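Local coordinates for macrophomate synthase intermolecular Diels-Alderase (Macrophoma commelinae, PDB 1IZC), which belongs to the HpcH/HpaI aldolase/citrate lyase family of TIM-barrel enzymes and holds a magnesium ion and pyruvic acid in its pocket, at residues R78-Q89 / V108-A118. The protein carries 1 engineered substitution. Sequence-based numbering, arbitrary orientation.
Sequences RLELHDAIHAAQ and VSLSTALDAGA. Engineered in segment 108-118: Val108 (natural residue Ile).
With CG anti to the backbone N (chi1 -172°) and its chain extended from CG to NE, Arg78 reaches across the first turns of helix 107-116, over engineered Val108 and past Thr112. The segments belong to neighbouring helices of a TIM barrel, side by side at 29° with axes 8.8 Å apart. Val108 CG1 sits 3.5 Å above the guanidinium centre, while Arg78 NE gives Thr112 OG1 a weak, bent bond (3.0 Å, 134°). Thr112 keeps OG1 beside its own backbone N, where the hydroxyl reaches back one turn to Val108 O, which accepts Thr112 N on its opposite face; CG2 meets Leu81. Arg78 NH1 donates to Val71 O of the second subunit, and NH2 to a water also bonded to Ser111 OG and Asp115 OD2.

Small Ala116 lets the helices close up: its CB packs against His82 CA and Ile85 CB, both at 3.8 Å. Branched Ile85 straddles the helix end, CD1 on Ala113 CA and CG2 on Ala116 O, and touches Val98 of strand 97-101. Gly117, whose positive phi suits glycine, closes a Schellman motif (Ala118 N to Ala113 O, Gly117 N to Leu114 O). Gln89 NE2 donates to Tyr24 O and, through a water, joins Ala116 O, which lies at the His86 ring edge, 3.2 Å from CD2.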
loop_
_atom_site.group_PDB
_atom_site.type_symbol
_atom_site.label_atom_id
_atom_site.label_comp_id
_atom_site.label_asym_id
_atom_site.label_seq_id
_atom_site.Cartn_x
_atom_site.Cartn_y
_atom_site.Cartn_z
ATOM N N ARG A 78 -4.029 -9.167 -4.270
ATOM C CA ARG A 78 -4.907 -10.051 -3.532
ATOM C C ARG A 78 -5.772 -9.359 -2.480
ATOM O O ARG A 78 -6.995 -9.497 -2.491
ATOM C CB ARG A 78 -4.089 -11.154 -2.868
ATOM C CG ARG A 78 -4.971 -12.230 -2.231
ATOM C CD ARG A 78 -4.131 -13.331 -1.621
ATOM N NE ARG A 78 -4.966 -14.432 -1.144
ATOM C CZ ARG A 78 -4.482 -15.539 -0.591
ATOM N NH1 ARG A 78 -3.171 -15.679 -0.442
ATOM N NH2 ARG A 78 -5.305 -16.520 -0.222
ATOM N N LEU A 79 -5.141 -8.620 -1.573
ATOM C CA LEU A 79 -5.894 -7.957 -0.520
ATOM C C LEU A 79 -6.828 -6.905 -1.101
ATOM O O LEU A 79 -7.962 -6.756 -0.640
ATOM C CB LEU A 79 -4.941 -7.331 0.507
ATOM C CG LEU A 79 -5.624 -6.596 1.675
ATOM C CD1 LEU A 79 -6.617 -7.512 2.362
ATOM C CD2 LEU A 79 -4.554 -6.126 2.665
ATOM N N GLU A 80 -6.356 -6.185 -2.114
ATOM C CA GLU A 80 -7.172 -5.154 -2.750
ATOM C C GLU A 80 -8.400 -5.744 -3.458
ATOM O O GLU A 80 -9.456 -5.114 -3.488
ATOM C CB GLU A 80 -6.313 -4.333 -3.714
ATOM C CG GLU A 80 -5.385 -3.288 -3.023
ATOM C CD GLU A 80 -4.313 -3.872 -2.082
ATOM O OE1 GLU A 80 -3.868 -5.020 -2.270
ATOM O OE2 GLU A 80 -3.889 -3.153 -1.148
ATOM N N LEU A 81 -8.261 -6.945 -4.024
ATOM C CA LEU A 81 -9.385 -7.632 -4.675
ATOM C C LEU A 81 -10.422 -7.946 -3.590
ATOM O O LEU A 81 -11.623 -7.713 -3.750
ATOM C CB LEU A 81 -8.921 -8.943 -5.319
ATOM C CG LEU A 81 -10.040 -9.874 -5.815
ATOM C CD1 LEU A 81 -10.938 -9.139 -6.839
ATOM C CD2 LEU A 81 -9.408 -11.108 -6.460
ATOM N N HIS A 82 -9.939 -8.514 -2.493
ATOM C CA HIS A 82 -10.785 -8.843 -1.344
ATOM C C HIS A 82 -11.519 -7.584 -0.872
ATOM O O HIS A 82 -12.730 -7.613 -0.646
ATOM C CB HIS A 82 -9.893 -9.427 -0.231
ATOM C CG HIS A 82 -10.516 -9.463 1.138
ATOM N ND1 HIS A 82 -10.439 -8.403 2.015
ATOM C CD2 HIS A 82 -11.135 -10.465 1.813
ATOM C CE1 HIS A 82 -10.976 -8.749 3.173
ATOM N NE2 HIS A 82 -11.405 -9.995 3.078
ATOM N N ASP A 83 -10.797 -6.476 -0.745
ATOM C CA ASP A 83 -11.419 -5.243 -0.278
ATOM C C ASP A 83 -12.407 -4.666 -1.280
ATOM O O ASP A 83 -13.412 -4.073 -0.880
ATOM C CB ASP A 83 -10.354 -4.183 0.051
ATOM C CG ASP A 83 -9.556 -4.514 1.318
ATOM O OD1 ASP A 83 -9.935 -5.437 2.058
ATOM O OD2 ASP A 83 -8.551 -3.825 1.585
ATOM N N ALA A 84 -12.137 -4.835 -2.574
ATOM C CA ALA A 84 -13.030 -4.302 -3.596
ATOM C C ALA A 84 -14.345 -5.085 -3.574
ATOM O O ALA A 84 -15.432 -4.513 -3.679
ATOM C CB ALA A 84 -12.371 -4.407 -4.992
ATOM N N ILE A 85 -14.249 -6.397 -3.408
ATOM C CA ILE A 85 -15.460 -7.213 -3.381
ATOM C C ILE A 85 -16.303 -6.820 -2.160
ATOM O O ILE A 85 -17.519 -6.619 -2.273
ATOM C CB ILE A 85 -15.105 -8.710 -3.367
ATOM C CG1 ILE A 85 -14.438 -9.070 -4.707
ATOM C CG2 ILE A 85 -16.384 -9.558 -3.173
ATOM C CD1 ILE A 85 -13.832 -10.488 -4.753
ATOM N N HIS A 86 -15.656 -6.690 -1.003
ATOM C CA HIS A 86 -16.359 -6.269 0.211
ATOM C C HIS A 86 -16.981 -4.890 -0.025
ATOM O O HIS A 86 -18.135 -4.661 0.303
ATOM C CB HIS A 86 -15.408 -6.126 1.398
ATOM C CG HIS A 86 -15.120 -7.407 2.117
ATOM N ND1 HIS A 86 -14.301 -7.462 3.222
ATOM C CD2 HIS A 86 -15.552 -8.672 1.899
ATOM C CE1 HIS A 86 -14.243 -8.709 3.660
ATOM N NE2 HIS A 86 -14.995 -9.462 2.874
ATOM N N ALA A 87 -16.205 -3.962 -0.571
ATOM C CA ALA A 87 -16.748 -2.613 -0.789
ATOM C C ALA A 87 -17.963 -2.594 -1.721
ATOM O O ALA A 87 -18.936 -1.865 -1.470
ATOM C CB ALA A 87 -15.660 -1.683 -1.326
ATOM N N ALA A 88 -17.921 -3.376 -2.796
ATOM C CA ALA A 88 -19.060 -3.410 -3.722
ATOM C C ALA A 88 -20.345 -3.816 -3.007
ATOM O O ALA A 88 -21.398 -3.198 -3.187
ATOM C CB ALA A 88 -18.788 -4.387 -4.873
ATOM N N GLN A 89 -20.272 -4.868 -2.204
ATOM C CA GLN A 89 -21.459 -5.319 -1.516
ATOM C C GLN A 89 -21.862 -4.451 -0.333
ATOM O O GLN A 89 -23.042 -4.221 -0.123
ATOM C CB GLN A 89 -21.298 -6.785 -1.080
ATOM C CG GLN A 89 -21.306 -7.743 -2.269
ATOM C CD GLN A 89 -21.860 -9.127 -1.930
ATOM O OE1 GLN A 89 -22.883 -9.556 -2.480
ATOM N NE2 GLN A 89 -21.182 -9.831 -1.038
ATOM N N VAL A 108 -5.423 -18.984 -6.447
ATOM C CA VAL A 108 -5.466 -17.975 -5.392
ATOM C C VAL A 108 -6.439 -16.857 -5.748
ATOM O O VAL A 108 -7.183 -16.377 -4.891
ATOM C CB VAL A 108 -4.058 -17.390 -5.119
ATOM C CG1 VAL A 108 -4.149 -16.257 -4.097
ATOM C CG2 VAL A 108 -3.139 -18.493 -4.576
ATOM N N SER A 109 -6.459 -16.441 -7.010
ATOM C CA SER A 109 -7.408 -15.390 -7.395
ATOM C C SER A 109 -8.827 -15.913 -7.157
ATOM O O SER A 109 -9.698 -15.202 -6.663
ATOM C CB SER A 109 -7.256 -15.025 -8.878
ATOM O OG SER A 109 -6.005 -14.410 -9.150
ATOM N N LEU A 110 -9.051 -17.175 -7.513
ATOM C CA LEU A 110 -10.367 -17.780 -7.359
ATOM C C LEU A 110 -10.791 -17.890 -5.903
ATOM O O LEU A 110 -11.891 -17.486 -5.553
ATOM C CB LEU A 110 -10.390 -19.171 -7.994
ATOM C CG LEU A 110 -11.708 -19.937 -7.836
ATOM C CD1 LEU A 110 -12.845 -19.188 -8.553
ATOM C CD2 LEU A 110 -11.531 -21.336 -8.428
ATOM N N SER A 111 -9.922 -18.431 -5.049
ATOM C CA SER A 111 -10.304 -18.572 -3.646
ATOM C C SER A 111 -10.473 -17.207 -2.994
ATOM O O SER A 111 -11.340 -17.028 -2.145
ATOM C CB SER A 111 -9.281 -19.415 -2.876
ATOM O OG SER A 111 -8.044 -18.754 -2.782
ATOM N N THR A 112 -9.667 -16.235 -3.409
ATOM C CA THR A 112 -9.782 -14.894 -2.846
ATOM C C THR A 112 -11.139 -14.297 -3.219
ATOM O O THR A 112 -11.844 -13.731 -2.372
ATOM C CB THR A 112 -8.668 -13.975 -3.390
ATOM O OG1 THR A 112 -7.390 -14.472 -2.960
ATOM C CG2 THR A 112 -8.867 -12.533 -2.893
ATOM N N ALA A 113 -11.512 -14.427 -4.491
ATOM C CA ALA A 113 -12.780 -13.884 -4.952
ATOM C C ALA A 113 -13.936 -14.538 -4.211
ATOM O O ALA A 113 -14.847 -13.860 -3.749
ATOM C CB ALA A 113 -12.936 -14.097 -6.460
ATOM N N LEU A 114 -13.899 -15.860 -4.070
ATOM C CA LEU A 114 -14.994 -16.539 -3.377
ATOM C C LEU A 114 -15.033 -16.211 -1.880
ATOM O O LEU A 114 -16.096 -15.864 -1.337
ATOM C CB LEU A 114 -14.871 -18.054 -3.563
ATOM C CG LEU A 114 -15.021 -18.580 -4.999
ATOM C CD1 LEU A 114 -14.584 -20.045 -5.022
ATOM C CD2 LEU A 114 -16.454 -18.420 -5.493
ATOM N N ASP A 115 -13.884 -16.311 -1.221
ATOM C CA ASP A 115 -13.805 -16.033 0.221
ATOM C C ASP A 115 -14.283 -14.606 0.534
ATOM O O ASP A 115 -14.840 -14.364 1.607
ATOM C CB ASP A 115 -12.367 -16.208 0.762
ATOM C CG ASP A 115 -11.932 -17.680 0.899
ATOM O OD1 ASP A 115 -12.792 -18.581 0.821
ATOM O OD2 ASP A 115 -10.710 -17.927 1.100
ATOM N N ALA A 116 -14.072 -13.665 -0.393
ATOM C CA ALA A 116 -14.506 -12.284 -0.174
ATOM C C ALA A 116 -15.990 -12.049 -0.445
ATOM O O ALA A 116 -16.514 -10.988 -0.115
ATOM C CB ALA A 116 -13.663 -11.303 -1.029
ATOM N N GLY A 117 -16.670 -13.007 -1.069
ATOM C CA GLY A 117 -18.092 -12.823 -1.307
ATOM C C GLY A 117 -18.567 -12.718 -2.747
ATOM O O GLY A 117 -19.694 -12.305 -2.989
ATOM N N ALA A 118 -17.731 -13.082 -3.713
ATOM C CA ALA A 118 -18.168 -13.003 -5.109
ATOM C C ALA A 118 -19.291 -14.007 -5.339
ATOM O O ALA A 118 -19.197 -15.151 -4.893
ATOM C CB ALA A 118 -17.002 -13.302 -6.054
HETATM O O HOH W 1 -8.155 -16.893 -0.539
HETATM O O HOH W 2 -15.790 -12.247 3.197
HETATM O O HOH W 3 -21.830 -11.027 -4.479
HETATM O O HOH W 4 -18.645 -9.081 0.070
#